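PDB 3ZZ1: beta-d-glucoside glucohydrolase from Hypocrea jecorina, which probably hydrolyses terminal, non-reducing beta-D-glucosyl residues with release of beta-D-glucose, as a family 3 glycoside hydrolase in cellulose degradation. Local coordinates for residues 147-152 and 195-200; 29-34 and 290-295; 7-12 and 228-233; 185-190 and 684-689. One frame throughout, in Å; residues are numbered along the deposited sequence.

Interactions 1, 2 and 3 cluster in the TIM-barrel-like domain, their centres 11 to 16 Å apart. Interactions 1 and 3 share its sheet, where strands 199-202 and 232-235 are neighbours; R291 of interaction 2 reaches F229 and G231 of interaction 3. Along the chain come 7-12, 29-34, 147-152, 185-190, 195-200, 228-233, 290-295 and 684-689, so that interaction 1 falls between the two halves of both 2 and 3. Interaction 4 stands about 20 Å from interaction 3 and 29 Å from interaction 2, centre to centre. It ties barrel helix 178-194 to the fibronectin type III-like domain, whereas interactions 1 to 3 join parts of the barrel domain itself.

Interaction 1: 147-152 and 195-200; sequences GIQSVG and ANVASV
The carboxamide of Q149 lies between two backbone polar groups of 195-200, with its CD 3.6 Å from N196 O and 3.9 Å from A198 N. It provides most of the contact, from a helix whose backbone stays well back: the CA atoms of Q149 and V197 are 7.9 Å apart. CG stands anti to the carbonyl carbon (chi1 -58°) and the chain runs extended beyond it, which carries the flat end across to the loop. There it passes V197 CA and comes up to A198 CB, a methyl that points back toward the helix. N196 turns its own carboxamide away and meets Q149 through its backbone.

Q149 sits in the last part of helix 134-150, which leads to strand 154-160; its partner is the turn from helix 178-194 into strand 199-202, a parallel strand of the TIM-barrel-like domain. The contact therefore sits by the N-terminal end of strand 199-202. N196 is the C-prime residue of a Schellman motif, its positive phi turning the chain out of helix 178-194. In helix 134-150, S150 OG gives a 2.8 Å hydrogen bond to G147 O, tilted 28° from the carbonyl plane. With an alanine here in place of Q149, N196 O and A198 N would probably lose their polar neighbour and a gap would open between helix end and loop. Beyond the loop, Y232 O receives V200 N.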
loop_
_atom_site.group_PDB
_atom_site.type_symbol
_atom_site.label_atom_id
_atom_site.label_comp_id
_atom_site.label_asym_id
_atom_site.label_seq_id
_atom_site.Cartn_x
_atom_site.Cartn_y
_atom_site.Cartn_z
ATOM N N GLY A 147 -11.397 -8.385 2.170
ATOM C CA GLY A 147 -10.713 -9.558 2.701
ATOM C C GLY A 147 -10.637 -9.587 4.218
ATOM O O GLY A 147 -11.089 -10.550 4.843
ATOM N N ILE A 148 -10.068 -8.534 4.807
ATOM C CA ILE A 148 -9.935 -8.427 6.262
ATOM C C ILE A 148 -11.299 -8.548 6.943
ATOM O O ILE A 148 -11.479 -9.376 7.842
ATOM C CB ILE A 148 -9.254 -7.099 6.704
ATOM C CG1 ILE A 148 -7.811 -7.022 6.194
ATOM C CG2 ILE A 148 -9.272 -6.948 8.236
ATOM C CD1 ILE A 148 -7.246 -5.597 6.169
ATOM N N GLN A 149 -12.259 -7.737 6.501
ATOM C CA GLN A 149 -13.546 -7.626 7.202
ATOM C C GLN A 149 -14.503 -8.798 6.971
ATOM O O GLN A 149 -15.438 -8.994 7.746
ATOM C CB GLN A 149 -14.209 -6.270 6.923
ATOM C CG GLN A 149 -13.330 -5.082 7.346
ATOM C CD GLN A 149 -14.069 -3.751 7.419
ATOM O OE1 GLN A 149 -15.152 -3.583 6.854
ATOM N NE2 GLN A 149 -13.472 -2.792 8.115
ATOM N N SER A 150 -14.252 -9.600 5.940
ATOM C CA SER A 150 -15.044 -10.815 5.707
ATOM C C SER A 150 -14.841 -11.827 6.838
ATOM O O SER A 150 -15.682 -12.700 7.059
ATOM C CB SER A 150 -14.658 -11.468 4.382
ATOM O OG SER A 150 -13.401 -12.113 4.498
ATOM N N VAL A 151 -13.710 -11.693 7.532
ATOM C CA VAL A 151 -13.323 -12.568 8.635
ATOM C C VAL A 151 -13.959 -12.101 9.946
ATOM O O VAL A 151 -14.068 -12.869 10.902
ATOM C CB VAL A 151 -11.772 -12.619 8.776
ATOM C CG1 VAL A 151 -11.346 -13.424 10.007
ATOM C CG2 VAL A 151 -11.150 -13.197 7.516
ATOM N N GLY A 152 -14.387 -10.843 9.980
ATOM C CA GLY A 152 -15.038 -10.287 11.162
ATOM C C GLY A 152 -14.071 -9.461 11.985
ATOM O O GLY A 152 -14.168 -9.405 13.216
ATOM N N ALA A 195 -15.893 0.198 0.529
ATOM C CA ALA A 195 -15.671 -1.194 0.914
ATOM C C ALA A 195 -16.160 -1.443 2.336
ATOM O O ALA A 195 -15.945 -2.517 2.890
ATOM C CB ALA A 195 -14.182 -1.558 0.782
ATOM N N ASN A 196 -16.821 -0.437 2.910
ATOM C CA ASN A 196 -17.329 -0.461 4.286
ATOM C C ASN A 196 -16.236 -0.552 5.348
ATOM O O ASN A 196 -16.420 -1.218 6.365
ATOM C CB ASN A 196 -18.361 -1.580 4.494
ATOM C CG ASN A 196 -19.621 -1.375 3.678
ATOM O OD1 ASN A 196 -20.064 -0.247 3.459
ATOM N ND2 ASN A 196 -20.209 -2.475 3.225
ATOM N N VAL A 197 -15.110 0.128 5.126
ATOM C CA VAL A 197 -14.048 0.153 6.127
ATOM C C VAL A 197 -14.665 0.619 7.441
ATOM O O VAL A 197 -15.544 1.484 7.450
ATOM C CB VAL A 197 -12.818 1.019 5.699
ATOM C CG1 VAL A 197 -13.104 2.524 5.803
ATOM C CG2 VAL A 197 -11.576 0.643 6.512
ATOM N N ALA A 198 -14.234 -0.001 8.535
ATOM C CA ALA A 198 -14.803 0.255 9.851
ATOM C C ALA A 198 -14.307 1.581 10.395
ATOM O O ALA A 198 -15.076 2.357 10.977
ATOM C CB ALA A 198 -14.430 -0.868 10.805
ATOM N N SER A 199 -13.020 1.837 10.180
ATOM C CA SER A 199 -12.354 2.992 10.755
ATOM C C SER A 199 -11.360 3.639 9.793
ATOM O O SER A 199 -10.921 3.024 8.814
ATOM C CB SER A 199 -11.642 2.588 12.048
ATOM O OG SER A 199 -11.088 3.715 12.698
ATOM N N VAL A 200 -11.014 4.884 10.098
ATOM C CA VAL A 200 -10.039 5.659 9.370
ATOM C C VAL A 200 -9.153 6.291 10.432
ATOM O O VAL A 200 -9.649 6.736 11.466
ATOM C CB VAL A 200 -10.726 6.747 8.510
ATOM C CG1 VAL A 200 -9.716 7.732 7.956
ATOM C CG2 VAL A 200 -11.539 6.107 7.371
#

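Interaction 2: 29-34 and 290-295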
loop_
_atom_site.group_PDB
_atom_site.type_symbol
_atom_site.label_atom_id
_atom_site.label_comp_id
_atom_site.label_asym_id
_atom_site.label_seq_id
_atom_site.Cartn_x
_atom_site.Cartn_y
_atom_site.Cartn_z
ATOM N N VAL A 29 -17.502 7.943 27.348
ATOM C CA VAL A 29 -16.151 8.502 27.412
ATOM C C VAL A 29 -15.104 7.385 27.406
ATOM O O VAL A 29 -14.047 7.526 26.798
ATOM C CB VAL A 29 -15.979 9.457 28.627
ATOM C CG1 VAL A 29 -14.516 9.786 28.878
ATOM C CG2 VAL A 29 -16.772 10.744 28.403
ATOM N N GLY A 30 -15.419 6.272 28.062
ATOM C CA GLY A 30 -14.538 5.104 28.086
ATOM C C GLY A 30 -14.401 4.428 26.728
ATOM O O GLY A 30 -13.345 3.879 26.405
ATOM N N ILE A 31 -15.472 4.474 25.937
ATOM C CA ILE A 31 -15.490 3.886 24.595
ATOM C C ILE A 31 -14.625 4.673 23.596
ATOM O O ILE A 31 -13.979 4.081 22.724
ATOM C CB ILE A 31 -16.954 3.723 24.074
ATOM C CG1 ILE A 31 -17.699 2.671 24.916
ATOM C CG2 ILE A 31 -16.985 3.335 22.586
ATOM C CD1 ILE A 31 -19.174 2.505 24.577
ATOM N N VAL A 32 -14.598 5.995 23.742
ATOM C CA VAL A 32 -13.900 6.867 22.797
ATOM C C VAL A 32 -12.476 7.244 23.226
ATOM O O VAL A 32 -11.718 7.798 22.430
ATOM C CB VAL A 32 -14.714 8.162 22.501
ATOM C CG1 VAL A 32 -16.153 7.815 22.132
ATOM C CG2 VAL A 32 -14.678 9.113 23.682
ATOM N N SER A 33 -12.121 6.941 24.474
ATOM C CA SER A 33 -10.833 7.352 25.029
ATOM C C SER A 33 -9.914 6.160 25.268
ATOM O O SER A 33 -10.247 5.256 26.039
ATOM C CB SER A 33 -11.030 8.122 26.340
ATOM O OG SER A 33 -12.034 9.112 26.214
ATOM N N GLY A 34 -8.760 6.166 24.603
ATOM C CA GLY A 34 -7.710 5.179 24.850
ATOM C C GLY A 34 -7.194 5.243 26.281
ATOM O O GLY A 34 -7.098 6.325 26.871
ATOM N N THR A 290 -21.820 5.903 18.524
ATOM C CA THR A 290 -22.594 5.261 17.462
ATOM C C THR A 290 -21.682 4.697 16.371
ATOM O O THR A 290 -21.804 3.539 16.000
ATOM C CB THR A 290 -23.614 6.229 16.839
ATOM O OG1 THR A 290 -24.446 6.766 17.875
ATOM C CG2 THR A 290 -24.477 5.511 15.804
ATOM N N ARG A 291 -20.760 5.521 15.884
ATOM C CA ARG A 291 -19.811 5.117 14.852
ATOM C C ARG A 291 -18.915 3.950 15.300
ATOM O O ARG A 291 -18.710 2.993 14.545
ATOM C CB ARG A 291 -18.976 6.325 14.409
ATOM C CG ARG A 291 -19.808 7.409 13.733
ATOM C CD ARG A 291 -19.009 8.664 13.442
ATOM N NE ARG A 291 -19.789 9.617 12.656
ATOM C CZ ARG A 291 -19.868 9.622 11.325
ATOM N NH1 ARG A 291 -19.204 8.725 10.608
ATOM N NH2 ARG A 291 -20.608 10.537 10.705
ATOM N N ILE A 292 -18.416 4.025 16.535
ATOM C CA ILE A 292 -17.542 2.986 17.100
ATOM C C ILE A 292 -18.302 1.674 17.322
ATOM O O ILE A 292 -17.846 0.606 16.898
ATOM C CB ILE A 292 -16.849 3.448 18.418
ATOM C CG1 ILE A 292 -15.947 4.656 18.161
ATOM C CG2 ILE A 292 -16.024 2.322 19.021
ATOM C CD1 ILE A 292 -15.572 5.433 19.426
ATOM N N LEU A 293 -19.458 1.756 17.980
ATOM C CA LEU A 293 -20.305 0.576 18.197
ATOM C C LEU A 293 -20.845 -0.016 16.891
ATOM O O LEU A 293 -20.973 -1.234 16.773
ATOM C CB LEU A 293 -21.461 0.883 19.150
ATOM C CG LEU A 293 -21.139 1.265 20.598
ATOM C CD1 LEU A 293 -22.432 1.448 21.373
ATOM C CD2 LEU A 293 -20.235 0.245 21.275
ATOM N N ALA A 294 -21.155 0.840 15.917
ATOM C CA ALA A 294 -21.634 0.367 14.617
ATOM C C ALA A 294 -20.591 -0.487 13.907
ATOM O O ALA A 294 -20.938 -1.465 13.258
ATOM C CB ALA A 294 -22.047 1.526 13.737
ATOM N N ALA A 295 -19.321 -0.107 14.035
ATOM C CA ALA A 295 -18.213 -0.842 13.424
ATOM C C ALA A 295 -18.065 -2.219 14.057
ATOM O O ALA A 295 -17.736 -3.199 13.382
ATOM C CB ALA A 295 -16.916 -0.051 13.560
#
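Helix-to-helix packing on the flank of the TIM-barrel-like domain joins I31 and V32, in the last turn of helix 25-32, to I292 and L293 in the second half of helix 282-298. The interface is apolar and buried, and no hydrogen bond crosses it. I31 and I292 both point toward the partner helix and slide past each other in opposite directions. Their branches CG2 meet, I31 CG2 to I292 CG2 at 3.8 Å; in each isoleucine CG2 stands anti to the backbone N, while CG1 lies anti to the carbonyl carbon (chi1 -67° in I31, -62° in I292). On I31 that longer arm carries CD1 to L293 CD2, 4.1 Å away, the two side chains crossing at about a right angle. L293 leaves its helix obliquely to the contact and comes near through its tip.

Past V32 the first helix ends. S33 OG turns back to V29 O in a 2.6 Å hydrogen bond, and G268 N is a second partner of this hydroxyl. One residue before I292, R291 pairs with D287 and also reaches F229 O and G231 O, so that the same helix meets helix 25-32 and, through R291, the loop that leads into strand 232-235. Y232 and Y54 add cover to I292. V32 closes the contact through one methyl: its CG1 lies 3.7 Å from I292 CD1, which also sits 3.9 Å from I31 O.

Interaction 3: 7-12 and 228-233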
loop_
_atom_site.group_PDB
_atom_site.type_symbol
_atom_site.label_atom_id
_atom_site.label_comp_id
_atom_site.label_asym_id
_atom_site.label_seq_id
_atom_site.Cartn_x
_atom_site.Cartn_y
_atom_site.Cartn_z
ATOM N N THR A 7 -28.867 -2.129 4.361
ATOM C CA THR A 7 -27.451 -2.292 4.041
ATOM C C THR A 7 -26.690 -2.681 5.311
ATOM O O THR A 7 -27.182 -2.450 6.420
ATOM C CB THR A 7 -26.834 -1.005 3.424
ATOM O OG1 THR A 7 -26.818 0.046 4.401
ATOM C CG2 THR A 7 -27.606 -0.553 2.178
ATOM N N PRO A 8 -25.497 -3.289 5.161
ATOM C CA PRO A 8 -24.731 -3.676 6.346
ATOM C C PRO A 8 -24.526 -2.538 7.366
ATOM O O PRO A 8 -24.701 -2.764 8.563
ATOM C CB PRO A 8 -23.404 -4.157 5.754
ATOM C CG PRO A 8 -23.802 -4.731 4.429
ATOM C CD PRO A 8 -24.874 -3.799 3.920
ATOM N N TRP A 9 -24.186 -1.338 6.902
ATOM C CA TRP A 9 -24.005 -0.183 7.798
ATOM C C TRP A 9 -25.314 0.294 8.425
ATOM O O TRP A 9 -25.325 0.765 9.566
ATOM C CB TRP A 9 -23.348 0.989 7.069
ATOM C CG TRP A 9 -21.841 1.019 7.118
ATOM C CD1 TRP A 9 -20.996 0.944 6.056
ATOM C CD2 TRP A 9 -21.009 1.165 8.283
ATOM N NE1 TRP A 9 -19.690 1.029 6.477
ATOM C CE2 TRP A 9 -19.668 1.161 7.840
ATOM C CE3 TRP A 9 -21.266 1.298 9.655
ATOM C CZ2 TRP A 9 -18.584 1.280 8.716
ATOM C CZ3 TRP A 9 -20.183 1.412 10.528
ATOM C CH2 TRP A 9 -18.861 1.402 10.052
ATOM N N GLY A 10 -26.405 0.185 7.668
ATOM C CA GLY A 10 -27.732 0.588 8.140
ATOM C C GLY A 10 -28.204 -0.242 9.316
ATOM O O GLY A 10 -28.701 0.294 10.309
ATOM N N THR A 11 -28.034 -1.556 9.199
ATOM C CA THR A 11 -28.393 -2.502 10.253
ATOM C C THR A 11 -27.464 -2.352 11.456
ATOM O O THR A 11 -27.915 -2.430 12.600
ATOM C CB THR A 11 -28.397 -3.956 9.721
ATOM O OG1 THR A 11 -29.322 -4.053 8.629
ATOM C CG2 THR A 11 -28.800 -4.955 10.815
ATOM N N ALA A 12 -26.177 -2.118 11.191
ATOM C CA ALA A 12 -25.201 -1.865 12.253
ATOM C C ALA A 12 -25.572 -0.614 13.042
ATOM O O ALA A 12 -25.414 -0.571 14.266
ATOM C CB ALA A 12 -23.803 -1.732 11.675
ATOM N N GLY A 228 -19.575 9.938 2.767
ATOM C CA GLY A 228 -20.608 9.192 3.488
ATOM C C GLY A 228 -20.095 8.097 4.406
ATOM O O GLY A 228 -20.722 7.053 4.531
ATOM N N PHE A 229 -18.953 8.342 5.042
ATOM C CA PHE A 229 -18.319 7.389 5.960
ATOM C C PHE A 229 -19.123 7.257 7.258
ATOM O O PHE A 229 -19.290 8.239 7.985
ATOM C CB PHE A 229 -16.877 7.837 6.253
ATOM C CG PHE A 229 -16.122 6.936 7.192
ATOM C CD1 PHE A 229 -15.991 5.570 6.931
ATOM C CD2 PHE A 229 -15.500 7.464 8.322
ATOM C CE1 PHE A 229 -15.276 4.750 7.794
ATOM C CE2 PHE A 229 -14.783 6.650 9.184
ATOM C CZ PHE A 229 -14.671 5.293 8.920
ATOM N N PRO A 230 -19.637 6.047 7.542
ATOM C CA PRO A 230 -20.430 5.847 8.756
ATOM C C PRO A 230 -19.616 5.352 9.953
ATOM O O PRO A 230 -20.152 5.269 11.058
ATOM C CB PRO A 230 -21.455 4.779 8.332
ATOM C CG PRO A 230 -21.146 4.468 6.850
ATOM C CD PRO A 230 -19.728 4.876 6.658
ATOM N N GLY A 231 -18.339 5.029 9.735
ATOM C CA GLY A 231 -17.465 4.523 10.804
ATOM C C GLY A 231 -16.783 5.603 11.627
ATOM O O GLY A 231 -17.190 6.767 11.596
ATOM N N TYR A 232 -15.730 5.222 12.349
ATOM C CA TYR A 232 -15.081 6.138 13.292
ATOM C C TYR A 232 -13.664 6.549 12.910
ATOM O O TYR A 232 -12.912 5.771 12.312
ATOM C CB TYR A 232 -15.108 5.574 14.722
ATOM C CG TYR A 232 -14.315 4.294 14.940
ATOM C CD1 TYR A 232 -14.882 3.047 14.673
ATOM C CD2 TYR A 232 -13.011 4.332 15.438
ATOM C CE1 TYR A 232 -14.166 1.871 14.875
ATOM C CE2 TYR A 232 -12.282 3.155 15.645
ATOM C CZ TYR A 232 -12.871 1.927 15.368
ATOM O OH TYR A 232 -12.169 0.761 15.565
ATOM N N VAL A 233 -13.316 7.784 13.276
ATOM C CA VAL A 233 -11.983 8.331 13.058
ATOM C C VAL A 233 -11.168 8.241 14.343
ATOM O O VAL A 233 -11.555 8.793 15.383
ATOM C CB VAL A 233 -12.032 9.813 12.598
ATOM C CG1 VAL A 233 -10.619 10.369 12.411
ATOM C CG2 VAL A 233 -12.858 9.966 11.316
#
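W9 leaves helix 8-20 toward P230, and its CB begins the contact 4.1 Å from P230 CG. At the root of the indole, W9 CG is 3.5 Å from the same carbon. P230 CG stands over the five-membered ring in a CH-pi contact, 3.5 Å from the ring centroid and only 7° off the normal. CD1, NE1, CD2 and CE2 share this carbon, with P230 CD beside NE1, while P230 CB covers the fused side, near CD2 and 3.7 Å from W9 CE3. Farther out, CZ3 nears P230 O and CZ2 G231 N. At the tip CH2 reaches the backbone, 3.5 Å from G231 CA, on the same face of the indole. G231 has little room for more: a CB there would come tight against W9 CH2 and run into F229 CZ.

Behind W9 its helix is N-capped: T7 OG1 accepts from G10 N at 3.3 Å. L298 of helix 282-298 and N196 also touch the indole, and Y13 OH bonds to P230 O. A proline whose CG is set against an indole face joins the N-terminal helix to the loop that enters strand 232-235, at the N-terminal end of a parallel strand of the TIM-barrel-like domain.

Interaction 4: 185-190 and 684-689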
loop_
_atom_site.group_PDB
_atom_site.type_symbol
_atom_site.label_atom_id
_atom_site.label_comp_id
_atom_site.label_asym_id
_atom_site.label_seq_id
_atom_site.Cartn_x
_atom_site.Cartn_y
_atom_site.Cartn_z
ATOM N N TYR A 185 -5.485 12.399 -3.733
ATOM C CA TYR A 185 -5.189 11.842 -2.413
ATOM C C TYR A 185 -6.374 11.213 -1.680
ATOM O O TYR A 185 -6.216 10.162 -1.059
ATOM C CB TYR A 185 -4.441 12.866 -1.555
ATOM C CG TYR A 185 -3.127 13.239 -2.203
ATOM C CD1 TYR A 185 -2.032 12.378 -2.140
ATOM C CD2 TYR A 185 -2.992 14.426 -2.924
ATOM C CE1 TYR A 185 -0.831 12.700 -2.751
ATOM C CE2 TYR A 185 -1.792 14.757 -3.541
ATOM C CZ TYR A 185 -0.717 13.884 -3.449
ATOM O OH TYR A 185 0.474 14.191 -4.058
ATOM N N THR A 186 -7.545 11.835 -1.760
ATOM C CA THR A 186 -8.738 11.307 -1.084
ATOM C C THR A 186 -9.317 10.108 -1.833
ATOM O O THR A 186 -9.884 9.211 -1.219
ATOM C CB THR A 186 -9.826 12.395 -0.877
ATOM O OG1 THR A 186 -9.253 13.522 -0.209
ATOM C CG2 THR A 186 -10.964 11.867 -0.017
ATOM N N TRP A 187 -9.152 10.099 -3.157
ATOM C CA TRP A 187 -9.660 9.028 -4.027
ATOM C C TRP A 187 -9.596 7.606 -3.429
ATOM O O TRP A 187 -10.624 6.920 -3.375
ATOM C CB TRP A 187 -8.969 9.081 -5.402
ATOM C CG TRP A 187 -9.394 7.994 -6.371
ATOM C CD1 TRP A 187 -9.125 6.654 -6.275
ATOM C CD2 TRP A 187 -10.136 8.165 -7.586
ATOM N NE1 TRP A 187 -9.665 5.981 -7.344
ATOM C CE2 TRP A 187 -10.291 6.881 -8.165
ATOM C CE3 TRP A 187 -10.694 9.275 -8.239
ATOM C CZ2 TRP A 187 -10.979 6.677 -9.369
ATOM C CZ3 TRP A 187 -11.378 9.072 -9.439
ATOM C CH2 TRP A 187 -11.509 7.780 -9.990
ATOM N N PRO A 188 -8.395 7.148 -2.998
ATOM C CA PRO A 188 -8.311 5.773 -2.482
ATOM C C PRO A 188 -9.019 5.549 -1.141
ATOM O O PRO A 188 -9.371 4.409 -0.818
ATOM C CB PRO A 188 -6.801 5.544 -2.336
ATOM C CG PRO A 188 -6.215 6.903 -2.227
ATOM C CD PRO A 188 -7.057 7.754 -3.120
ATOM N N PHE A 189 -9.211 6.613 -0.368
ATOM C CA PHE A 189 -9.979 6.524 0.874
ATOM C C PHE A 189 -11.465 6.334 0.581
ATOM O O PHE A 189 -12.173 5.673 1.351
ATOM C CB PHE A 189 -9.735 7.745 1.761
ATOM C CG PHE A 189 -8.387 7.747 2.421
ATOM C CD1 PHE A 189 -8.202 7.127 3.651
ATOM C CD2 PHE A 189 -7.292 8.362 1.809
ATOM C CE1 PHE A 189 -6.952 7.125 4.266
ATOM C CE2 PHE A 189 -6.042 8.360 2.413
ATOM C CZ PHE A 189 -5.874 7.743 3.648
ATOM N N ALA A 190 -11.929 6.886 -0.540
ATOM C CA ALA A 190 -13.305 6.655 -0.994
ATOM C C ALA A 190 -13.548 5.181 -1.326
ATOM O O ALA A 190 -14.585 4.628 -0.973
ATOM C CB ALA A 190 -13.650 7.539 -2.181
ATOM N N GLN A 684 -18.329 21.303 -5.573
ATOM C CA GLN A 684 -17.964 20.177 -4.690
ATOM C C GLN A 684 -18.648 18.879 -5.141
ATOM O O GLN A 684 -19.319 18.196 -4.361
ATOM C CB GLN A 684 -18.255 20.491 -3.210
ATOM C CG GLN A 684 -17.476 21.686 -2.648
ATOM C CD GLN A 684 -16.105 21.309 -2.108
ATOM O OE1 GLN A 684 -15.978 20.780 -0.996
ATOM N NE2 GLN A 684 -15.066 21.611 -2.879
ATOM N N LYS A 685 -18.475 18.562 -6.419
ATOM C CA LYS A 685 -19.126 17.416 -7.034
ATOM C C LYS A 685 -18.207 16.753 -8.042
ATOM O O LYS A 685 -17.375 17.415 -8.667
ATOM C CB LYS A 685 -20.423 17.842 -7.729
ATOM C CG LYS A 685 -21.569 18.145 -6.774
ATOM C CD LYS A 685 -22.686 18.905 -7.462
ATOM C CE LYS A 685 -23.657 19.489 -6.447
ATOM N NZ LYS A 685 -24.229 18.428 -5.576
ATOM N N TRP A 686 -18.364 15.442 -8.185
ATOM C CA TRP A 686 -17.699 14.691 -9.240
ATOM C C TRP A 686 -18.498 14.843 -10.520
ATOM O O TRP A 686 -19.712 14.613 -10.539
ATOM C CB TRP A 686 -17.586 13.222 -8.858
ATOM C CG TRP A 686 -16.521 12.956 -7.844
ATOM C CD1 TRP A 686 -16.686 12.823 -6.495
ATOM C CD2 TRP A 686 -15.123 12.792 -8.096
ATOM N NE1 TRP A 686 -15.478 12.583 -5.893
ATOM C CE2 TRP A 686 -14.501 12.557 -6.852
ATOM C CE3 TRP A 686 -14.336 12.813 -9.254
ATOM C CZ2 TRP A 686 -13.126 12.347 -6.732
ATOM C CZ3 TRP A 686 -12.972 12.606 -9.136
ATOM C CH2 TRP A 686 -12.381 12.375 -7.883
ATOM N N VAL A 687 -17.814 15.245 -11.585
ATOM C CA VAL A 687 -18.468 15.566 -12.844
ATOM C C VAL A 687 -17.847 14.755 -13.976
ATOM O O VAL A 687 -16.623 14.649 -14.071
ATOM C CB VAL A 687 -18.371 17.090 -13.151
ATOM C CG1 VAL A 687 -19.024 17.438 -14.502
ATOM C CG2 VAL A 687 -19.001 17.917 -12.015
ATOM N N VAL A 688 -18.699 14.170 -14.813
ATOM C CA VAL A 688 -18.264 13.560 -16.063
ATOM C C VAL A 688 -18.375 14.607 -17.166
ATOM O O VAL A 688 -19.481 15.050 -17.490
ATOM C CB VAL A 688 -19.124 12.330 -16.447
ATOM C CG1 VAL A 688 -18.672 11.759 -17.787
ATOM C CG2 VAL A 688 -19.057 11.258 -15.361
ATOM N N PRO A 689 -17.234 15.016 -17.746
ATOM C CA PRO A 689 -17.295 15.967 -18.860
ATOM C C PRO A 689 -17.823 15.311 -20.129
ATOM O O PRO A 689 -17.651 14.104 -20.313
ATOM C CB PRO A 689 -15.830 16.368 -19.057
ATOM C CG PRO A 689 -15.052 15.190 -18.567
ATOM C CD PRO A 689 -15.849 14.605 -17.439
#
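Segment 185-190 of helix 178-194 and strand 685-688 keep their backbones well apart, with the CA atoms of W187 and W686 11.1 Å from each other, and two indoles span the distance. The helix is kinked at P188 and F189, whose N atoms lack a bond to the turn before. W187 holds CG anti to its backbone N (chi1 178°), and this sends the indole outward to the strand, although its CB does not point there. W686 points toward the helix.

The rings meet as an offset edge-to-face pair, the edge of W187 against the face of W686. Their six-membered rings have centroids 5.5 Å apart and planes at 79°. The touching atoms are W187 CE3 and W686 CH2, at 3.5 Å, with W686 CH2 near the plane of the W187 ring. R674 makes a cation-pi contact with W187 and bonds through NH2 to W187 O, while W679 meets W686 edge to face. An alanine in place of W686 would probably leave the edge of W187 without its aromatic partner and open a gap between barrel helix and fibronectin type III-like strand. Just before the strand's tryptophan, Q684 and K685 form a G1 bulge facing D680. No hydrogen bond joins the segments; between the two indoles the contact rests on dispersion and ring electrostatics, and the nearby charge of R674 would probably polarise the W187 ring.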